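Local coordinates for CptN Toxin (Eubacterium rectale DSM 17629, PDB 4RMO), which is the toxin of a type III toxin-antitoxin system, probably an endoribonuclease of the ToxN kind that a pseudoknotted antitoxin RNA binds and holds in check, at residues I54-Y57 with K58-S62; A86-I89 with Q90-F93; D145-K148 with I149-R152. All coordinates share one frame; numbering follows the deposited sequence.

Overall arrangement
Contacts 1 and 2 grip the same RNA, meeting different edges of G3 of chain B, while contact 3 lies apart from it. This guanine is read on N7 and O6 by helix 54-65 and on N1 and N2 by the turn 88-92. The centres of contacts 1 and 2 are about 13 Å apart, and they touch where Tyr-57 OH meets Leu-88 CD1 at 3.3 Å. Contact 3 is centred about 16 Å from the centre of contact 2 and about 28 Å from that of contact 1, its nearest atom about 8 Å from the RNA. It joins contact 2 by packing alone, with Ile-146 CG2 3.3 Å from Met-92 O.

Contact 1 (I54-Y57 with K58-S62); sequences IDKY and KKIVS. With nucleotides of chain B.
Tyr-57 and Ile-60, one helical turn apart, run side by side in the same direction, and their apolar contact is between Tyr-57 CD1 and Ile-60 CD1 at 4.1 Å. The same methyl, Ile-60 CD1, lies over C4 of the U4 base of chain B at 3.3 Å. One turn earlier, the CG2 methyl of Ile-54 meets the aliphatic part of Lys-58, with CD the nearest carbon.

The backbone bonds are those of an alpha helix. Lys-58 N reaches Ile-54 O at 2.8 Å, and Val-61 N donates to Tyr-57 O almost straight, at 171°. Tyr-57 O also takes a second, weak bond from Ile-60 N.

Polar contacts with the RNA come from the neighbours Lys-56 and Tyr-57. With chi1 at 170° and all later torsions near 180°, the Lys-56 chain is fully drawn out, its CG standing over one face of the Tyr-57 ring and its ammonium set among RNA acceptors. Lys-56 NZ bonds OP2 of G3 of chain B at 2.9 Å, N7 of the same guanine at 2.9 Å and OP2 of A2 of chain B at 2.9 Å, spanning two consecutive phosphates. Tyr-57 OH donates to O6 of G3 of chain B at 2.6 Å, the oxygen lying at the ring edge and in its plane. Together the two residues recognise the N7/O6 edge of the guanine, and the lysine's positive charge would offset the negative charge of both phosphates. Lys-23 NZ is a further partner of Tyr-57 OH.

The inner face of helix 54-65 rests on strand 84-87, Ile-54 against Glu-84 and Tyr-57 against Ala-86, while Tyr-57, Ile-60 and Val-61 pack on Ile-74.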
loop_
_atom_site.group_PDB
_atom_site.type_symbol
_atom_site.label_atom_id
_atom_site.label_comp_id
_atom_site.label_asym_id
_atom_site.label_seq_id
_atom_site.Cartn_x
_atom_site.Cartn_y
_atom_site.Cartn_z
ATOM N N ILE A 54 18.074 18.956 14.675
ATOM C CA ILE A 54 16.669 18.712 14.497
ATOM C C ILE A 54 15.874 19.992 14.780
ATOM O O ILE A 54 14.917 20.267 14.081
ATOM C CB ILE A 54 16.199 17.566 15.409
ATOM C CG1 ILE A 54 16.970 16.258 15.146
ATOM C CG2 ILE A 54 14.714 17.285 15.232
ATOM C CD1 ILE A 54 17.049 15.878 13.678
ATOM N N ASP A 55 16.287 20.752 15.787
ATOM C CA ASP A 55 15.651 22.026 16.151
ATOM C C ASP A 55 15.662 22.950 14.929
ATOM O O ASP A 55 14.620 23.520 14.587
ATOM C CB ASP A 55 16.273 22.683 17.411
ATOM C CG ASP A 55 15.971 21.907 18.702
ATOM O OD1 ASP A 55 14.947 21.220 18.797
ATOM O OD2 ASP A 55 16.769 21.964 19.642
ATOM N N LYS A 56 16.782 23.007 14.200
ATOM C CA LYS A 56 16.845 23.863 13.040
ATOM C C LYS A 56 15.942 23.337 11.919
ATOM O O LYS A 56 15.164 24.098 11.320
ATOM C CB LYS A 56 18.272 23.997 12.511
ATOM C CG LYS A 56 18.352 24.695 11.146
ATOM C CD LYS A 56 19.782 24.894 10.689
ATOM C CE LYS A 56 19.794 25.299 9.216
ATOM N NZ LYS A 56 21.133 25.509 8.692
ATOM N N TYR A 57 16.047 22.044 11.615
ATOM C CA TYR A 57 15.366 21.511 10.442
ATOM C C TYR A 57 13.870 21.305 10.629
ATOM O O TYR A 57 13.126 21.386 9.663
ATOM C CB TYR A 57 16.112 20.290 9.897
ATOM C CG TYR A 57 17.415 20.777 9.230
ATOM C CD1 TYR A 57 17.377 21.434 8.027
ATOM C CD2 TYR A 57 18.635 20.702 9.887
ATOM C CE1 TYR A 57 18.533 21.977 7.459
ATOM C CE2 TYR A 57 19.793 21.262 9.336
ATOM C CZ TYR A 57 19.738 21.872 8.085
ATOM O OH TYR A 57 20.871 22.413 7.503
ATOM N N LYS A 58 13.435 21.111 11.863
ATOM C CA LYS A 58 11.998 21.099 12.205
ATOM C C LYS A 58 11.331 22.419 11.856
ATOM O O LYS A 58 10.222 22.407 11.361
ATOM C CB LYS A 58 11.743 20.806 13.687
ATOM C CG LYS A 58 11.584 19.306 13.963
ATOM C CD LYS A 58 11.318 19.018 15.463
ATOM C CE LYS A 58 10.916 17.630 15.989
ATOM N NZ LYS A 58 10.167 16.728 15.070
ATOM N N LYS A 59 12.004 23.542 12.113
ATOM C CA LYS A 59 11.435 24.854 11.786
ATOM C C LYS A 59 11.252 24.995 10.306
ATOM O O LYS A 59 10.274 25.579 9.846
ATOM C CB LYS A 59 12.271 25.997 12.311
ATOM C CG LYS A 59 12.232 26.092 13.832
ATOM C CD LYS A 59 13.097 27.209 14.443
ATOM C CE LYS A 59 13.056 27.034 15.971
ATOM N NZ LYS A 59 14.225 27.641 16.661
ATOM N N ILE A 60 12.145 24.414 9.539
ATOM C CA ILE A 60 12.018 24.531 8.095
ATOM C C ILE A 60 10.885 23.663 7.569
ATOM O O ILE A 60 10.077 24.125 6.766
ATOM C CB ILE A 60 13.343 24.215 7.409
ATOM C CG1 ILE A 60 14.295 25.383 7.704
ATOM C CG2 ILE A 60 13.133 24.027 5.928
ATOM C CD1 ILE A 60 15.717 25.098 7.390
ATOM N N VAL A 61 10.768 22.455 8.104
ATOM C CA VAL A 61 9.601 21.616 7.825
ATOM C C VAL A 61 8.257 22.315 8.166
ATOM O O VAL A 61 7.333 22.338 7.343
ATOM C CB VAL A 61 9.683 20.284 8.590
ATOM C CG1 VAL A 61 8.340 19.507 8.577
ATOM C CG2 VAL A 61 10.794 19.432 7.989
ATOM N N SER A 62 8.177 22.891 9.354
ATOM C CA SER A 62 6.952 23.557 9.824
ATOM C C SER A 62 6.551 24.809 8.990
ATOM O O SER A 62 5.389 25.171 8.963
ATOM C CB SER A 62 7.019 23.824 11.336
ATOM O OG SER A 62 7.914 24.870 11.602
ATOM P P G B 3 21.758 29.807 8.773
ATOM O OP1 G B 3 21.228 30.899 9.563
ATOM O OP2 G B 3 21.326 28.406 9.086
ATOM O "O5'" G B 3 21.461 29.951 7.226
ATOM C "C5'" G B 3 21.863 31.110 6.490
ATOM C "C4'" G B 3 21.803 30.813 5.005
ATOM O "O4'" G B 3 22.722 29.722 4.713
ATOM C "C3'" G B 3 20.462 30.330 4.477
ATOM O "O3'" G B 3 19.617 31.412 4.085
ATOM C "C2'" G B 3 20.878 29.539 3.250
ATOM O "O2'" G B 3 21.103 30.338 2.109
ATOM C "C1'" G B 3 22.164 28.875 3.735
ATOM N N9 G B 3 21.929 27.564 4.337
ATOM C C8 G B 3 21.671 27.297 5.656
ATOM N N7 G B 3 21.437 26.035 5.888
ATOM C C5 G B 3 21.576 25.427 4.649
ATOM C C6 G B 3 21.447 24.074 4.279
ATOM O O6 G B 3 21.225 23.100 4.999
ATOM N N1 G B 3 21.663 23.892 2.915
ATOM C C2 G B 3 21.926 24.895 2.020
ATOM N N2 G B 3 22.067 24.526 0.740
ATOM N N3 G B 3 22.043 26.167 2.355
ATOM C C4 G B 3 21.872 26.358 3.680
ATOM P P A B 2 24.056 24.845 10.406
ATOM O OP1 A B 2 23.357 25.112 11.658
ATOM O OP2 A B 2 23.481 23.891 9.426
ATOM O "O5'" A B 2 24.336 26.185 9.598
ATOM C "C5'" A B 2 24.903 27.343 10.262
ATOM C "C4'" A B 2 25.289 28.360 9.222
ATOM O "O4'" A B 2 26.246 27.763 8.293
ATOM C "C3'" A B 2 24.161 28.845 8.302
ATOM O "O3'" A B 2 23.375 29.895 8.830
ATOM C "C2'" A B 2 24.936 29.353 7.100
ATOM O "O2'" A B 2 25.567 30.576 7.364
ATOM C "C1'" A B 2 26.023 28.290 6.986
ATOM N N9 A B 2 25.637 27.197 6.116
ATOM C C8 A B 2 25.217 25.938 6.456
ATOM N N7 A B 2 25.000 25.158 5.425
ATOM C C5 A B 2 25.350 25.942 4.338
ATOM C C6 A B 2 25.359 25.691 2.957
ATOM N N6 A B 2 24.992 24.523 2.416
ATOM N N1 A B 2 25.771 26.684 2.141
ATOM C C2 A B 2 26.138 27.849 2.685
ATOM N N3 A B 2 26.173 28.205 3.970
ATOM C C4 A B 2 25.772 27.190 4.752
ATOM P P U B 4 18.346 31.848 4.968
ATOM O OP1 U B 4 18.261 33.313 4.828
ATOM O OP2 U B 4 18.436 31.218 6.308
ATOM O "O5'" U B 4 17.131 31.108 4.252
ATOM C "C5'" U B 4 16.830 31.369 2.869
ATOM C "C4'" U B 4 15.649 30.531 2.442
ATOM O "O4'" U B 4 16.084 29.139 2.328
ATOM C "C3'" U B 4 14.455 30.507 3.402
ATOM O "O3'" U B 4 13.250 30.180 2.712
ATOM C "C2'" U B 4 14.739 29.272 4.248
ATOM O "O2'" U B 4 13.626 28.691 4.895
ATOM C "C1'" U B 4 15.289 28.330 3.180
ATOM N N1 U B 4 16.127 27.256 3.696
ATOM C C2 U B 4 15.848 25.967 3.296
ATOM O O2 U B 4 14.950 25.695 2.528
ATOM N N3 U B 4 16.672 25.008 3.827
ATOM C C4 U B 4 17.719 25.208 4.708
ATOM O O4 U B 4 18.407 24.255 5.053
ATOM C C5 U B 4 17.943 26.574 5.067
ATOM C C6 U B 4 17.164 27.527 4.559
#

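Contact 2 (A86-I89 with Q90-F93). With nucleotides of chain B.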
loop_
_atom_site.group_PDB
_atom_site.type_symbol
_atom_site.label_atom_id
_atom_site.label_comp_id
_atom_site.label_asym_id
_atom_site.label_seq_id
_atom_site.Cartn_x
_atom_site.Cartn_y
_atom_site.Cartn_z
ATOM N N ALA A 86 17.747 14.419 10.199
ATOM C CA ALA A 86 17.233 15.168 9.112
ATOM C C ALA A 86 17.932 14.825 7.793
ATOM O O ALA A 86 19.136 14.872 7.709
ATOM C CB ALA A 86 17.370 16.648 9.389
ATOM N N PHE A 87 17.137 14.475 6.786
ATOM C CA PHE A 87 17.582 14.161 5.457
ATOM C C PHE A 87 17.449 15.453 4.693
ATOM O O PHE A 87 16.331 15.934 4.521
ATOM C CB PHE A 87 16.689 13.125 4.824
ATOM C CG PHE A 87 16.916 11.717 5.318
ATOM C CD1 PHE A 87 16.574 11.343 6.623
ATOM C CD2 PHE A 87 17.381 10.748 4.463
ATOM C CE1 PHE A 87 16.738 10.051 7.041
ATOM C CE2 PHE A 87 17.545 9.452 4.870
ATOM C CZ PHE A 87 17.246 9.107 6.169
ATOM N N LEU A 88 18.571 16.051 4.301
ATOM C CA LEU A 88 18.530 17.335 3.625
ATOM C C LEU A 88 18.426 17.053 2.128
ATOM O O LEU A 88 19.383 17.162 1.367
ATOM C CB LEU A 88 19.708 18.212 3.951
ATOM C CG LEU A 88 20.069 18.461 5.423
ATOM C CD1 LEU A 88 20.985 19.681 5.597
ATOM C CD2 LEU A 88 18.898 18.531 6.334
ATOM N N ILE A 89 17.218 16.692 1.724
ATOM C CA ILE A 89 16.964 16.268 0.370
ATOM C C ILE A 89 17.247 17.454 -0.570
ATOM O O ILE A 89 17.711 17.266 -1.695
ATOM C CB ILE A 89 15.505 15.777 0.237
ATOM C CG1 ILE A 89 15.254 14.683 1.290
ATOM C CG2 ILE A 89 15.245 15.259 -1.156
ATOM C CD1 ILE A 89 13.893 14.007 1.213
ATOM N N GLN A 90 16.935 18.660 -0.095
ATOM C CA GLN A 90 17.316 19.905 -0.763
ATOM C C GLN A 90 18.739 19.896 -1.316
ATOM O O GLN A 90 18.998 20.479 -2.359
ATOM C CB GLN A 90 17.174 21.077 0.219
ATOM C CG GLN A 90 17.967 20.890 1.503
ATOM C CD GLN A 90 17.776 22.011 2.474
ATOM O OE1 GLN A 90 16.711 22.625 2.541
ATOM N NE2 GLN A 90 18.805 22.259 3.301
ATOM N N ASP A 91 19.651 19.209 -0.616
ATOM C CA ASP A 91 21.074 19.299 -0.906
ATOM C C ASP A 91 21.605 18.011 -1.471
ATOM O O ASP A 91 22.799 17.701 -1.371
ATOM C CB ASP A 91 21.830 19.657 0.358
ATOM C CG ASP A 91 21.530 21.050 0.817
ATOM O OD1 ASP A 91 21.424 21.950 -0.026
ATOM O OD2 ASP A 91 21.459 21.279 2.048
HETATM N N MSE A 92 20.722 17.244 -2.064
HETATM C CA MSE A 92 21.143 15.974 -2.649
HETATM C C MSE A 92 22.050 16.201 -3.827
HETATM O O MSE A 92 21.986 17.261 -4.475
HETATM C CB MSE A 92 19.927 15.198 -3.108
HETATM C CG MSE A 92 19.221 15.921 -4.265
HETATM SE SE MSE A 92 17.507 15.025 -4.653
HETATM C CE MSE A 92 18.150 13.320 -5.354
ATOM N N PHE A 93 22.842 15.191 -4.165
ATOM C CA PHE A 93 23.849 15.365 -5.196
ATOM C C PHE A 93 24.338 14.052 -5.718
ATOM O O PHE A 93 24.130 13.020 -5.093
ATOM C CB PHE A 93 25.057 16.131 -4.611
ATOM C CG PHE A 93 25.740 15.384 -3.485
ATOM C CD1 PHE A 93 26.733 14.463 -3.740
ATOM C CD2 PHE A 93 25.387 15.621 -2.187
ATOM C CE1 PHE A 93 27.375 13.813 -2.724
ATOM C CE2 PHE A 93 25.999 14.954 -1.144
ATOM C CZ PHE A 93 27.003 14.024 -1.424
ATOM P P G B 3 21.758 29.807 8.773
ATOM O OP1 G B 3 21.228 30.899 9.563
ATOM O OP2 G B 3 21.326 28.406 9.086
ATOM O "O5'" G B 3 21.461 29.951 7.226
ATOM C "C5'" G B 3 21.863 31.110 6.490
ATOM C "C4'" G B 3 21.803 30.813 5.005
ATOM O "O4'" G B 3 22.722 29.722 4.713
ATOM C "C3'" G B 3 20.462 30.330 4.477
ATOM O "O3'" G B 3 19.617 31.412 4.085
ATOM C "C2'" G B 3 20.878 29.539 3.250
ATOM O "O2'" G B 3 21.103 30.338 2.109
ATOM C "C1'" G B 3 22.164 28.875 3.735
ATOM N N9 G B 3 21.929 27.564 4.337
ATOM C C8 G B 3 21.671 27.297 5.656
ATOM N N7 G B 3 21.437 26.035 5.888
ATOM C C5 G B 3 21.576 25.427 4.649
ATOM C C6 G B 3 21.447 24.074 4.279
ATOM O O6 G B 3 21.225 23.100 4.999
ATOM N N1 G B 3 21.663 23.892 2.915
ATOM C C2 G B 3 21.926 24.895 2.020
ATOM N N2 G B 3 22.067 24.526 0.740
ATOM N N3 G B 3 22.043 26.167 2.355
ATOM C C4 G B 3 21.872 26.358 3.680
ATOM P P U B 4 18.346 31.848 4.968
ATOM O OP1 U B 4 18.261 33.313 4.828
ATOM O OP2 U B 4 18.436 31.218 6.308
ATOM O "O5'" U B 4 17.131 31.108 4.252
ATOM C "C5'" U B 4 16.830 31.369 2.869
ATOM C "C4'" U B 4 15.649 30.531 2.442
ATOM O "O4'" U B 4 16.084 29.139 2.328
ATOM C "C3'" U B 4 14.455 30.507 3.402
ATOM O "O3'" U B 4 13.250 30.180 2.712
ATOM C "C2'" U B 4 14.739 29.272 4.248
ATOM O "O2'" U B 4 13.626 28.691 4.895
ATOM C "C1'" U B 4 15.289 28.330 3.180
ATOM N N1 U B 4 16.127 27.256 3.696
ATOM C C2 U B 4 15.848 25.967 3.296
ATOM O O2 U B 4 14.950 25.695 2.528
ATOM N N3 U B 4 16.672 25.008 3.827
ATOM C C4 U B 4 17.719 25.208 4.708
ATOM O O4 U B 4 18.407 24.255 5.053
ATOM C C5 U B 4 17.943 26.574 5.067
ATOM C C6 U B 4 17.164 27.527 4.559
#
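OD2 of Asp-91, with Leu-88 CD1 packed 3.9 Å from it, is gripped by two donors. G3 N1 of chain B reaches Asp-91 OD2 at 2.8 Å and 175°, and Gln-90 NE2 comes to it from above the carboxylate plane at 3.1 Å. The other oxygen, Asp-91 OD1, accepts from G3 N2 at 2.8 Å, making a two-pronged grip on the Watson-Crick edge of the guanine. With chi1 of 56° setting CG between backbone N and carbonyl carbon, the extended Gln-90 chain brings its amide to the uracil: NE2 donates to U4 O4 of chain B at 2.7 Å, and OE1 accepts U4 N3 at 2.7 Å. Because the amide also bonds Asp-91, its rotation is fixed and the two base readers are linked.

The backbone that presents them is a tight turn. Leu-88 centres an inverse gamma turn, Asp-91 N bonds Leu-88 O at 2.9 Å, and Met-92 N bonds Ile-89 O at 3.0 Å. Selenium of selenomethionine Met-92 packs against Ile-89 CG2.

The turn joins strand 84-87 to strand 93-96. Ile-89 and Met-92 face Val-129 of helix 116-134, Asp-91 borders Pro-49 of strand 44-51, and Leu-88 touches Tyr-57 of helix 54-65.

Contact 3 (D145-K148 with I149-R152); sequences DIQK and IYER
Gln-147 swings its amide along the helix toward Glu-151 by a bend at chi2 of 56°, after a first torsion that sets CG opposite the backbone N. Glu-151 answers from the next turn with chi1 at -65° and an otherwise straight chain, placing its carboxylate beside the amide. Gln-147 NE2 then donates to Glu-151 OE2 at 3.0 Å. The two flat groups stand 87° apart, nearly perpendicular: OE2 lies in the plane of the amide, yet the amide nitrogen approaches from above the carboxylate plane. Glu-151 CG also packs 3.4 Å from Gln-147 O.

The backbone around the pair makes successive i to i+4 helical bonds. Glu-151 N bonds Gln-147 O at 2.9 Å, Tyr-150 N bonds Ile-146 O at 2.8 Å, and Arg-152 N bonds Lys-148 O at 3.0 Å. The first of these bonds is longer, with Ile-149 N 3.3 Å from Asp-145 O. Asp-145 is the N-cap residue: its OD1 accepts Lys-148 N at 3.1 Å, again from above the carboxylate plane.

On the inner face, Ile-149 packs against Phe-13 and Met-17 of helix 11-17, and Ile-146 against Leu-130 and Leu-133 of helix 116-134. Tyr-150 sends its hydroxyl to Asp-38.

Chemically, the negative Asp-145 stands at the start of helix 146-153, where the helix dipole would probably favour it and its oxygen serves a first-turn N-H. The Gln-147 to Glu-151 bond joins a neutral donor to a carboxylate, an i to i+4 tie between adjacent turns on the exposed surface.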
loop_
_atom_site.group_PDB
_atom_site.type_symbol
_atom_site.label_atom_id
_atom_site.label_comp_id
_atom_site.label_asym_id
_atom_site.label_seq_id
_atom_site.Cartn_x
_atom_site.Cartn_y
_atom_site.Cartn_z
ATOM N N ASP A 145 25.700 23.219 -7.088
ATOM C CA ASP A 145 25.620 23.111 -8.552
ATOM C C ASP A 145 25.760 21.678 -8.963
ATOM O O ASP A 145 26.830 21.201 -9.368
ATOM C CB ASP A 145 26.692 23.987 -9.194
ATOM C CG ASP A 145 26.529 24.118 -10.705
ATOM O OD1 ASP A 145 25.747 23.379 -11.348
ATOM O OD2 ASP A 145 27.257 24.940 -11.246
ATOM N N ILE A 146 24.665 20.962 -8.801
ATOM C CA ILE A 146 24.674 19.524 -9.077
ATOM C C ILE A 146 24.795 19.196 -10.580
ATOM O O ILE A 146 25.351 18.138 -10.936
ATOM C CB ILE A 146 23.451 18.808 -8.478
ATOM C CG1 ILE A 146 22.136 19.428 -8.963
ATOM C CG2 ILE A 146 23.519 18.874 -6.965
ATOM C CD1 ILE A 146 20.924 18.564 -8.643
ATOM N N GLN A 147 24.355 20.111 -11.439
ATOM C CA GLN A 147 24.583 19.940 -12.885
ATOM C C GLN A 147 26.105 19.860 -13.200
ATOM O O GLN A 147 26.578 18.960 -13.896
ATOM C CB GLN A 147 23.913 21.071 -13.676
ATOM C CG GLN A 147 23.887 20.881 -15.191
ATOM C CD GLN A 147 23.232 19.561 -15.638
ATOM O OE1 GLN A 147 22.364 18.992 -14.940
ATOM N NE2 GLN A 147 23.623 19.083 -16.827
ATOM N N LYS A 148 26.863 20.769 -12.640
ATOM C CA LYS A 148 28.293 20.766 -12.854
ATOM C C LYS A 148 28.921 19.453 -12.360
ATOM O O LYS A 148 29.707 18.829 -13.076
ATOM C CB LYS A 148 28.926 21.966 -12.143
ATOM C CG LYS A 148 30.398 22.162 -12.447
ATOM C CD LYS A 148 30.894 23.451 -11.815
ATOM C CE LYS A 148 32.315 23.241 -11.316
ATOM N NZ LYS A 148 33.069 24.510 -11.119
ATOM N N ILE A 149 28.523 19.014 -11.160
ATOM C CA ILE A 149 29.035 17.741 -10.607
ATOM C C ILE A 149 28.646 16.563 -11.485
ATOM O O ILE A 149 29.472 15.711 -11.804
ATOM C CB ILE A 149 28.525 17.483 -9.172
ATOM C CG1 ILE A 149 29.012 18.582 -8.223
ATOM C CG2 ILE A 149 29.060 16.145 -8.683
ATOM C CD1 ILE A 149 28.275 18.624 -6.906
ATOM N N TYR A 150 27.388 16.541 -11.891
ATOM C CA TYR A 150 26.881 15.477 -12.741
ATOM C C TYR A 150 27.690 15.357 -14.045
ATOM O O TYR A 150 28.100 14.268 -14.423
ATOM C CB TYR A 150 25.419 15.762 -13.061
ATOM C CG TYR A 150 24.635 14.692 -13.768
ATOM C CD1 TYR A 150 24.455 13.447 -13.200
ATOM C CD2 TYR A 150 23.960 14.963 -14.959
ATOM C CE1 TYR A 150 23.680 12.485 -13.817
ATOM C CE2 TYR A 150 23.168 14.014 -15.585
ATOM C CZ TYR A 150 23.039 12.777 -15.012
ATOM O OH TYR A 150 22.267 11.818 -15.606
ATOM N N GLU A 151 27.959 16.485 -14.690
ATOM C CA GLU A 151 28.773 16.476 -15.946
ATOM C C GLU A 151 30.195 16.028 -15.678
ATOM O O GLU A 151 30.732 15.223 -16.416
ATOM C CB GLU A 151 28.755 17.864 -16.614
ATOM C CG GLU A 151 27.336 18.204 -17.083
ATOM C CD GLU A 151 27.189 19.594 -17.657
ATOM O OE1 GLU A 151 28.128 20.414 -17.510
ATOM O OE2 GLU A 151 26.131 19.868 -18.246
ATOM N N ARG A 152 30.796 16.499 -14.583
ATOM C CA ARG A 152 32.150 16.040 -14.256
ATOM C C ARG A 152 32.198 14.537 -14.088
ATOM O O ARG A 152 33.149 13.892 -14.549
ATOM C CB ARG A 152 32.673 16.728 -13.010
ATOM C CG ARG A 152 34.169 16.594 -12.772
ATOM C CD ARG A 152 34.796 17.913 -12.299
ATOM N NE ARG A 152 36.009 17.903 -11.459
ATOM C CZ ARG A 152 36.898 16.918 -11.327
ATOM N NH1 ARG A 152 36.798 15.771 -11.985
ATOM N NH2 ARG A 152 37.908 17.107 -10.515
#